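Local coordinates for protein putative glycoside hydrolase (Parabacteroides distasonis ATCC 8503, PDB 3GYC) that is a putative glycoside hydrolase that probably cleaves glycosidic bonds in carbohydrates, at residues 16-29 with 340-352. Residues are numbered along the deposited sequence; the frame is centred on the assembly and turned at random.
Sequences PRAITMWDFSWLER and WVGVATSNFCGPQ. With EDO (1,2-ethanediol), chain D; EDO (1,2-ethanediol), chain C.
R17 lies beside G342 and A18 beside V343 where the first and last strands of the TIM barrel run parallel and close it. R17 N donates to V341 O, V343 N to R17 O, and I19 N to V343 O at 3.0 Å. Beyond these bonds segment 340-352 draws off, and water takes over. One water joins I19 O to T345 N; another accepts from M21 N and can donate to S346 O.

Direct bonding resumes at C349 O, which takes two donors. T20 OG1 donates to C349 O at 2.7 Å. W22 NE1 donates to C349 O at 3.0 Å, with the oxygen 5° from the indole plane, at the ring edge. T20 has OG1 anti to its own N (chi1 -178°), which sets the hydroxyl against C349. Further along the indole, W22 CZ2 touches P351 CD at 4.1 Å.

R29, just after the short helix 25-28, crosses Q352 at about a right angle. Its CB and CG lead out to R29 CD, which lies 3.7 Å from Q352 NE2. The chain bends at chi3 (67°), and R29 NE then sits 3.8 Å from both CB and CG of Q352. At the tip, NH1 and NH2 bind a 1,2-ethanediol, probably from the crystallisation liquor; NH1 also donates to G83 O. A leucine here would probably leave G83 O without this donor and the Q352 side chain less closely packed. The amide of Q352 is held separately: OE1 bonds Y36 OH, and NE2 donates to a water that in turn donates to D23 OD1 at 2.7 Å.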
ATOM      1  N   PRO A  16     -11.813 -13.087   1.492  1.00 14.65           N
ATOM      2  CA  PRO A  16     -10.860 -12.030   1.387  1.00 12.40           C
ATOM      3  C   PRO A  16     -10.175 -12.037   0.015  1.00 10.76           C
ATOM      4  O   PRO A  16     -10.146 -13.033  -0.661  1.00 12.59           O
ATOM      5  CB  PRO A  16      -9.816 -12.397   2.450  1.00 12.56           C
ATOM      6  CG  PRO A  16     -10.546 -13.125   3.451  1.00 13.10           C
ATOM      7  CD  PRO A  16     -11.632 -13.869   2.714  1.00 13.09           C
ATOM      8  N   ARG A  17      -9.585 -10.916  -0.353  1.00 12.19           N
ATOM      9  CA  ARG A  17      -8.788 -10.821  -1.554  1.00 13.17           C
ATOM     10  C   ARG A  17      -7.284 -10.836  -1.257  1.00 12.57           C
ATOM     11  O   ARG A  17      -6.813 -10.295  -0.248  1.00 12.32           O
ATOM     12  CB  ARG A  17      -9.167  -9.589  -2.385  1.00 14.21           C
ATOM     13  CG  ARG A  17     -10.518  -9.716  -2.926  1.00 16.64           C
ATOM     14  CD  ARG A  17     -10.583  -9.377  -4.369  1.00 17.41           C
ATOM     15  NE  ARG A  17     -11.898  -9.612  -4.921  1.00 17.96           N
ATOM     16  CZ  ARG A  17     -12.143  -9.756  -6.224  1.00 19.30           C
ATOM     17  NH1 ARG A  17     -11.150  -9.725  -7.121  1.00 17.99           N
ATOM     18  NH2 ARG A  17     -13.381  -9.937  -6.633  1.00 19.02           N
ATOM     19  N   ALA A  18      -6.538 -11.515  -2.125  1.00 11.99           N
ATOM     20  CA  ALA A  18      -5.083 -11.559  -2.038  1.00 11.01           C
ATOM     21  C   ALA A  18      -4.609 -10.404  -2.923  1.00 11.62           C
ATOM     22  O   ALA A  18      -4.794 -10.389  -4.158  1.00 10.43           O
ATOM     23  CB  ALA A  18      -4.506 -12.904  -2.498  1.00 10.10           C
ATOM     24  N   ILE A  19      -4.008  -9.435  -2.262  1.00 11.64           N
ATOM     25  CA  ILE A  19      -3.621  -8.140  -2.866  1.00 10.95           C
ATOM     26  C   ILE A  19      -2.117  -7.950  -2.983  1.00 12.48           C
ATOM     27  O   ILE A  19      -1.347  -8.537  -2.233  1.00  9.76           O
ATOM     28  CB  ILE A  19      -4.318  -6.949  -2.069  1.00 11.93           C
ATOM     29  CG1 ILE A  19      -4.221  -5.610  -2.791  1.00 11.69           C
ATOM     30  CG2 ILE A  19      -3.776  -6.783  -0.617  1.00 10.43           C
ATOM     31  CD1 ILE A  19      -5.219  -4.519  -2.195  1.00 12.20           C
ATOM     32  N   THR A  20      -1.697  -7.182  -3.986  1.00 12.26           N
ATOM     33  CA  THR A  20      -0.327  -6.771  -4.115  1.00 12.68           C
ATOM     34  C   THR A  20      -0.240  -5.242  -4.442  1.00 13.51           C
ATOM     35  O   THR A  20      -1.070  -4.735  -5.156  1.00 13.48           O
ATOM     36  CB  THR A  20       0.414  -7.536  -5.201  1.00 13.05           C
ATOM     37  OG1 THR A  20       1.747  -7.072  -5.191  1.00 16.81           O
ATOM     38  CG2 THR A  20      -0.138  -7.261  -6.622  1.00  9.83           C
HETATM   39  N   MSE A  21       0.741  -4.573  -3.851  1.00 13.35           N
HETATM   40  CA  MSE A  21       1.057  -3.177  -4.139  1.00 13.28           C
HETATM   41  C   MSE A  21       1.918  -3.078  -5.404  1.00 12.34           C
HETATM   42  O   MSE A  21       3.055  -3.607  -5.427  1.00 12.82           O
HETATM   43  CB  MSE A  21       1.850  -2.567  -2.998  1.00 12.69           C
HETATM   44  CG  MSE A  21       2.263  -1.142  -3.293  1.00 12.80           C
HETATM   45 SE   MSE A  21       3.639  -0.592  -2.111  0.75  9.28          SE
HETATM   46  CE  MSE A  21       5.119  -1.596  -2.910  1.00 12.08           C
ATOM     47  N   TRP A  22       1.340  -2.516  -6.472  1.00 12.36           N
ATOM     48  CA  TRP A  22       2.089  -2.164  -7.684  1.00 12.14           C
ATOM     49  C   TRP A  22       2.366  -0.654  -7.766  1.00 12.83           C
ATOM     50  O   TRP A  22       2.934  -0.167  -8.765  1.00 12.96           O
ATOM     51  CB  TRP A  22       1.420  -2.726  -8.925  1.00 11.89           C
ATOM     52  CG  TRP A  22       1.723  -4.205  -9.169  1.00 11.80           C
ATOM     53  CD1 TRP A  22       2.354  -5.058  -8.325  1.00 12.27           C
ATOM     54  CD2 TRP A  22       1.285  -5.023 -10.291  1.00 11.48           C
ATOM     55  NE1 TRP A  22       2.435  -6.336  -8.880  1.00 11.03           N
ATOM     56  CE2 TRP A  22       1.805  -6.324 -10.092  1.00 11.35           C
ATOM     57  CE3 TRP A  22       0.640  -4.748 -11.487  1.00 12.29           C
ATOM     58  CZ2 TRP A  22       1.601  -7.350 -10.989  1.00 11.48           C
ATOM     59  CZ3 TRP A  22       0.450  -5.753 -12.366  1.00 13.29           C
ATOM     60  CH2 TRP A  22       0.920  -7.047 -12.117  1.00 11.36           C
ATOM     61  N   ASP A  23       1.993   0.052  -6.691  1.00 11.98           N
ATOM     62  CA  ASP A  23       2.385   1.433  -6.419  1.00 12.13           C
ATOM     63  C   ASP A  23       2.367   2.332  -7.680  1.00 11.97           C
ATOM     64  O   ASP A  23       1.353   2.427  -8.347  1.00 12.00           O
ATOM     65  CB  ASP A  23       3.752   1.424  -5.688  1.00 10.73           C
ATOM     66  CG  ASP A  23       4.836   0.582  -6.448  1.00 13.80           C
ATOM     67  OD1 ASP A  23       4.847  -0.670  -6.275  1.00 13.64           O
ATOM     68  OD2 ASP A  23       5.618   1.156  -7.253  1.00 12.00           O
ATOM     69  N   PHE A  24       3.484   2.980  -7.980  1.00 11.56           N
ATOM     70  CA  PHE A  24       3.624   3.795  -9.187  1.00 12.57           C
ATOM     71  C   PHE A  24       4.462   3.033 -10.237  1.00 14.23           C
ATOM     72  O   PHE A  24       4.645   3.505 -11.361  1.00 14.73           O
ATOM     73  CB  PHE A  24       4.189   5.189  -8.833  1.00 11.35           C
ATOM     74  CG  PHE A  24       5.230   5.193  -7.747  1.00 13.41           C
ATOM     75  CD1 PHE A  24       6.587   5.054  -8.054  1.00 15.41           C
ATOM     76  CD2 PHE A  24       4.866   5.361  -6.421  1.00 12.63           C
ATOM     77  CE1 PHE A  24       7.562   5.087  -7.006  1.00 15.63           C
ATOM     78  CE2 PHE A  24       5.822   5.393  -5.404  1.00 13.66           C
ATOM     79  CZ  PHE A  24       7.165   5.249  -5.710  1.00 15.14           C
ATOM     80  N   SER A  25       4.896   1.796  -9.909  1.00 11.82           N
ATOM     81  CA  SER A  25       5.658   1.007 -10.859  1.00  9.93           C
ATOM     82  C   SER A  25       4.831   0.564 -12.097  1.00 10.07           C
ATOM     83  O   SER A  25       5.371   0.456 -13.185  1.00  9.07           O
ATOM     84  CB  SER A  25       6.286  -0.196 -10.170  1.00 10.65           C
ATOM     85  OG  SER A  25       7.169   0.157  -9.117  1.00  9.67           O
ATOM     86  N   TRP A  26       3.523   0.346 -11.933  1.00 10.54           N
ATOM     87  CA  TRP A  26       2.679  -0.093 -13.017  1.00 10.00           C
ATOM     88  C   TRP A  26       2.739   0.864 -14.217  1.00 10.36           C
ATOM     89  O   TRP A  26       2.615   0.426 -15.376  1.00 10.06           O
ATOM     90  CB  TRP A  26       1.196  -0.260 -12.519  1.00  9.80           C
ATOM     91  CG  TRP A  26       0.528   1.056 -12.249  1.00  9.81           C
ATOM     92  CD1 TRP A  26       0.571   1.770 -11.105  1.00 10.63           C
ATOM     93  CD2 TRP A  26      -0.248   1.831 -13.172  1.00  7.83           C
ATOM     94  NE1 TRP A  26      -0.112   2.958 -11.256  1.00 10.89           N
ATOM     95  CE2 TRP A  26      -0.654   3.002 -12.500  1.00  8.83           C
ATOM     96  CE3 TRP A  26      -0.626   1.658 -14.487  1.00 11.16           C
ATOM     97  CZ2 TRP A  26      -1.419   3.978 -13.108  1.00  9.58           C
ATOM     98  CZ3 TRP A  26      -1.374   2.602 -15.086  1.00 10.59           C
ATOM     99  CH2 TRP A  26      -1.771   3.756 -14.407  1.00 12.29           C
ATOM    100  N   LEU A  27       2.883   2.158 -13.936  1.00 10.33           N
ATOM    101  CA  LEU A  27       2.934   3.151 -15.004  1.00 10.74           C
ATOM    102  C   LEU A  27       4.378   3.497 -15.360  1.00 11.55           C
ATOM    103  O   LEU A  27       4.682   3.679 -16.545  1.00 12.87           O
ATOM    104  CB  LEU A  27       2.176   4.416 -14.569  1.00 10.23           C
ATOM    105  CG  LEU A  27       1.998   5.508 -15.609  1.00 10.14           C
ATOM    106  CD1 LEU A  27       1.275   4.940 -16.844  1.00  9.06           C
ATOM    107  CD2 LEU A  27       1.277   6.750 -14.950  1.00  7.48           C
ATOM    108  N   GLU A  28       5.251   3.584 -14.365  1.00 10.21           N
ATOM    109  CA  GLU A  28       6.628   4.064 -14.567  1.00 10.78           C
ATOM    110  C   GLU A  28       7.654   3.084 -15.078  1.00 13.20           C
ATOM    111  O   GLU A  28       8.546   3.469 -15.812  1.00 10.23           O
ATOM    112  CB  GLU A  28       7.155   4.646 -13.266  1.00 10.98           C
ATOM    113  CG  GLU A  28       6.485   5.971 -13.001  1.00 11.43           C
ATOM    114  CD  GLU A  28       6.925   6.623 -11.714  1.00 11.30           C
ATOM    115  OE1 GLU A  28       8.138   6.629 -11.414  1.00 13.94           O
ATOM    116  OE2 GLU A  28       6.064   7.246 -11.046  1.00 11.00           O
ATOM    117  N   ARG A  29       7.512   1.817 -14.683  1.00 10.69           N
ATOM    118  CA  ARG A  29       8.544   0.811 -14.987  1.00 10.81           C
ATOM    119  C   ARG A  29       8.275   0.109 -16.248  1.00 11.65           C
ATOM    120  O   ARG A  29       7.937  -1.098 -16.290  1.00 10.68           O
ATOM    121  CB  ARG A  29       8.694  -0.143 -13.809  1.00 10.19           C
ATOM    122  CG  ARG A  29       9.291   0.505 -12.596  1.00 11.05           C
ATOM    123  CD  ARG A  29       9.774  -0.557 -11.560  1.00 10.93           C
ATOM    124  NE  ARG A  29      10.911  -1.338 -12.048  1.00 12.21           N
ATOM    125  CZ  ARG A  29      12.196  -1.048 -11.872  1.00 11.33           C
ATOM    126  NH1 ARG A  29      12.595   0.078 -11.320  1.00 13.73           N
ATOM    127  NH2 ARG A  29      13.113  -1.838 -12.403  1.00 13.04           N
ATOM    128  N   TRP A 340      -8.679  -9.327   8.404  1.00 13.08           N
ATOM    129  CA  TRP A 340      -8.178  -8.798   7.143  1.00 13.59           C
ATOM    130  C   TRP A 340      -9.070  -9.169   5.962  1.00 14.04           C
ATOM    131  O   TRP A 340      -9.440 -10.316   5.810  1.00 14.70           O
ATOM    132  CB  TRP A 340      -6.741  -9.273   6.893  1.00 13.70           C
ATOM    133  CG  TRP A 340      -5.636  -8.368   7.426  1.00 12.67           C
ATOM    134  CD1 TRP A 340      -4.956  -7.466   6.696  1.00 12.38           C
ATOM    135  CD2 TRP A 340      -5.063  -8.337   8.740  1.00 12.66           C
ATOM    136  NE1 TRP A 340      -4.031  -6.833   7.452  1.00 12.91           N
ATOM    137  CE2 TRP A 340      -4.059  -7.351   8.719  1.00 12.97           C
ATOM    138  CE3 TRP A 340      -5.307  -9.030   9.936  1.00 12.83           C
ATOM    139  CZ2 TRP A 340      -3.301  -7.036   9.827  1.00 12.64           C
ATOM    140  CZ3 TRP A 340      -4.540  -8.725  11.042  1.00 12.45           C
ATOM    141  CH2 TRP A 340      -3.557  -7.727  10.988  1.00 13.04           C
ATOM    142  N   VAL A 341      -9.443  -8.180   5.163  1.00 15.24           N
ATOM    143  CA  VAL A 341     -10.235  -8.386   3.944  1.00 15.40           C
ATOM    144  C   VAL A 341      -9.350  -8.339   2.695  1.00 14.28           C
ATOM    145  O   VAL A 341      -9.754  -8.776   1.621  1.00 15.82           O
ATOM    146  CB  VAL A 341     -11.400  -7.332   3.829  1.00 16.54           C
ATOM    147  CG1 VAL A 341     -12.391  -7.497   5.002  1.00 16.29           C
ATOM    148  CG2 VAL A 341     -10.859  -5.925   3.791  1.00 17.52           C
ATOM    149  N   GLY A 342      -8.144  -7.811   2.861  1.00 14.35           N
ATOM    150  CA  GLY A 342      -7.133  -7.729   1.824  1.00 15.95           C
ATOM    151  C   GLY A 342      -5.769  -8.004   2.445  1.00 14.96           C
ATOM    152  O   GLY A 342      -5.312  -7.254   3.308  1.00 17.54           O
ATOM    153  N   VAL A 343      -5.104  -9.073   2.007  1.00 13.55           N
ATOM    154  CA  VAL A 343      -3.816  -9.440   2.551  1.00 11.21           C
ATOM    155  C   VAL A 343      -2.777  -9.602   1.456  1.00 11.16           C
ATOM    156  O   VAL A 343      -3.073 -10.220   0.481  1.00 11.65           O
ATOM    157  CB  VAL A 343      -3.921 -10.768   3.329  1.00 11.38           C
ATOM    158  CG1 VAL A 343      -2.581 -11.071   4.027  1.00  9.44           C
ATOM    159  CG2 VAL A 343      -5.064 -10.726   4.310  1.00 10.58           C
ATOM    160  N   ALA A 344      -1.598  -8.949   1.596  1.00 10.14           N
ATOM    161  CA  ALA A 344      -0.474  -9.074   0.687  1.00  9.48           C
ATOM    162  C   ALA A 344       0.511 -10.041   1.350  1.00 11.13           C
ATOM    163  O   ALA A 344       0.513 -10.176   2.574  1.00 11.77           O
ATOM    164  CB  ALA A 344       0.207  -7.741   0.462  1.00 11.54           C
ATOM    165  N   THR A 345       1.305 -10.714   0.538  1.00 11.14           N
ATOM    166  CA  THR A 345       2.345 -11.617   1.024  1.00 12.67           C
ATOM    167  C   THR A 345       3.603 -10.798   1.249  1.00 13.17           C
ATOM    168  O   THR A 345       4.402 -11.132   2.127  1.00 14.72           O
ATOM    169  CB  THR A 345       2.616 -12.754   0.030  1.00 12.83           C
ATOM    170  OG1 THR A 345       2.962 -12.186  -1.236  1.00 12.24           O
ATOM    171  CG2 THR A 345       1.385 -13.673  -0.087  1.00 11.84           C
ATOM    172  N   SER A 346       3.777  -9.725   0.470  1.00 12.71           N
ATOM    173  CA  SER A 346       4.878  -8.762   0.699  1.00 12.62           C
ATOM    174  C   SER A 346       4.775  -7.542  -0.196  1.00 13.12           C
ATOM    175  O   SER A 346       4.028  -7.580  -1.173  1.00 12.83           O
ATOM    176  CB  SER A 346       6.248  -9.412   0.450  1.00 13.60           C
ATOM    177  OG  SER A 346       6.568  -9.478  -0.925  1.00 12.57           O
ATOM    178  N   ASN A 347       5.586  -6.503   0.081  1.00 13.09           N
ATOM    179  CA  ASN A 347       5.693  -5.350  -0.804  1.00 14.40           C
ATOM    180  C   ASN A 347       6.745  -5.546  -1.937  1.00 14.19           C
ATOM    181  O   ASN A 347       7.189  -4.568  -2.509  1.00 13.76           O
ATOM    182  CB  ASN A 347       5.889  -3.995  -0.075  1.00 16.14           C
ATOM    183  CG  ASN A 347       7.126  -3.946   0.862  1.00 16.46           C
ATOM    184  OD1 ASN A 347       7.243  -4.733   1.720  1.00 20.72           O
ATOM    185  ND2 ASN A 347       7.971  -2.948   0.721  1.00 19.53           N
ATOM    186  N   PHE A 348       7.101  -6.805  -2.249  1.00 12.70           N
ATOM    187  CA  PHE A 348       8.035  -7.140  -3.324  1.00 12.78           C
ATOM    188  C   PHE A 348       7.325  -8.051  -4.316  1.00 12.59           C
ATOM    189  O   PHE A 348       7.970  -8.770  -5.072  1.00 13.33           O
ATOM    190  CB  PHE A 348       9.300  -7.815  -2.755  1.00  8.87           C
ATOM    191  CG  PHE A 348       9.898  -7.051  -1.617  1.00 10.43           C
ATOM    192  CD1 PHE A 348      10.430  -5.801  -1.819  1.00 12.31           C
ATOM    193  CD2 PHE A 348       9.908  -7.555  -0.333  1.00 12.80           C
ATOM    194  CE1 PHE A 348      10.935  -5.068  -0.762  1.00 12.64           C
ATOM    195  CE2 PHE A 348      10.395  -6.825   0.722  1.00 13.14           C
ATOM    196  CZ  PHE A 348      10.938  -5.582   0.497  1.00 14.52           C
ATOM    197  N   CYS A 349       5.995  -8.001  -4.282  1.00 11.25           N
ATOM    198  CA  CYS A 349       5.175  -8.886  -5.030  1.00 11.07           C
ATOM    199  C   CYS A 349       4.874  -8.332  -6.436  1.00 11.00           C
ATOM    200  O   CYS A 349       3.713  -8.084  -6.797  1.00 13.10           O
ATOM    201  CB  CYS A 349       3.901  -9.136  -4.255  1.00 12.86           C
ATOM    202  SG  CYS A 349       3.033 -10.566  -4.858  1.00 15.43           S
ATOM    203  N   GLY A 350       5.924  -8.247  -7.230  1.00 11.13           N
ATOM    204  CA  GLY A 350       5.847  -7.746  -8.592  1.00 13.03           C
ATOM    205  C   GLY A 350       7.000  -8.238  -9.444  1.00 13.41           C
ATOM    206  O   GLY A 350       8.013  -8.692  -8.921  1.00 11.24           O
ATOM    207  N   PRO A 351       6.883  -8.072 -10.771  1.00 12.57           N
ATOM    208  CA  PRO A 351       7.832  -8.663 -11.699  1.00 13.07           C
ATOM    209  C   PRO A 351       9.270  -8.110 -11.676  1.00 14.37           C
ATOM    210  O   PRO A 351      10.184  -8.816 -12.110  1.00 15.84           O
ATOM    211  CB  PRO A 351       7.124  -8.510 -13.053  1.00 14.01           C
ATOM    212  CG  PRO A 351       6.143  -7.453 -12.868  1.00 12.23           C
ATOM    213  CD  PRO A 351       5.703  -7.510 -11.471  1.00 13.00           C
ATOM    214  N   GLN A 352       9.513  -6.949 -11.081  1.00 11.93           N
ATOM    215  CA  GLN A 352      10.881  -6.464 -10.957  1.00 12.83           C
ATOM    216  C   GLN A 352      11.668  -7.054  -9.767  1.00 12.88           C
ATOM    217  O   GLN A 352      12.831  -6.740  -9.598  1.00 14.23           O
ATOM    218  CB  GLN A 352      10.936  -4.924 -10.893  1.00 11.60           C
ATOM    219  CG  GLN A 352      10.545  -4.228  -9.552  1.00 11.42           C
ATOM    220  CD  GLN A 352       9.071  -4.028  -9.291  1.00 12.64           C
ATOM    221  OE1 GLN A 352       8.207  -4.917  -9.529  1.00 12.95           O
ATOM    222  NE2 GLN A 352       8.752  -2.831  -8.784  1.00 11.87           N
TER
HETATM  223  C1  EDO D   3      16.855  -0.425 -12.810  1.00 32.76           C
HETATM  224  O1  EDO D   3      15.910  -1.496 -12.993  1.00 32.92           O
HETATM  225  C2  EDO D   3      16.727   0.130 -11.420  1.00 32.54           C
HETATM  226  O2  EDO D   3      15.366   0.289 -10.980  1.00 30.83           O
HETATM  227  C1  EDO C   1      15.743  -7.754 -10.968  1.00 35.97           C
HETATM  228  O1  EDO C   1      17.065  -8.292 -11.336  1.00 32.88           O
HETATM  229  C2  EDO C   1      15.228  -6.593 -11.814  1.00 37.93           C
HETATM  230  O2  EDO C   1      15.241  -5.320 -11.131  1.00 38.90           O
HETATM  231  O   HOH W   1       1.220  -9.620  -2.139  1.00 12.22           O
HETATM  232  O   HOH W   2       4.260  -5.640  -3.863  1.00 17.20           O
HETATM  233  O   HOH W   3       2.006  -5.763  -1.722  1.00 13.57           O
HETATM  234  O   HOH W   4       6.357  -4.584  -5.574  1.00 32.47           O
HETATM  235  O   HOH W   5       6.002  -2.706  -7.625  1.00 12.21           O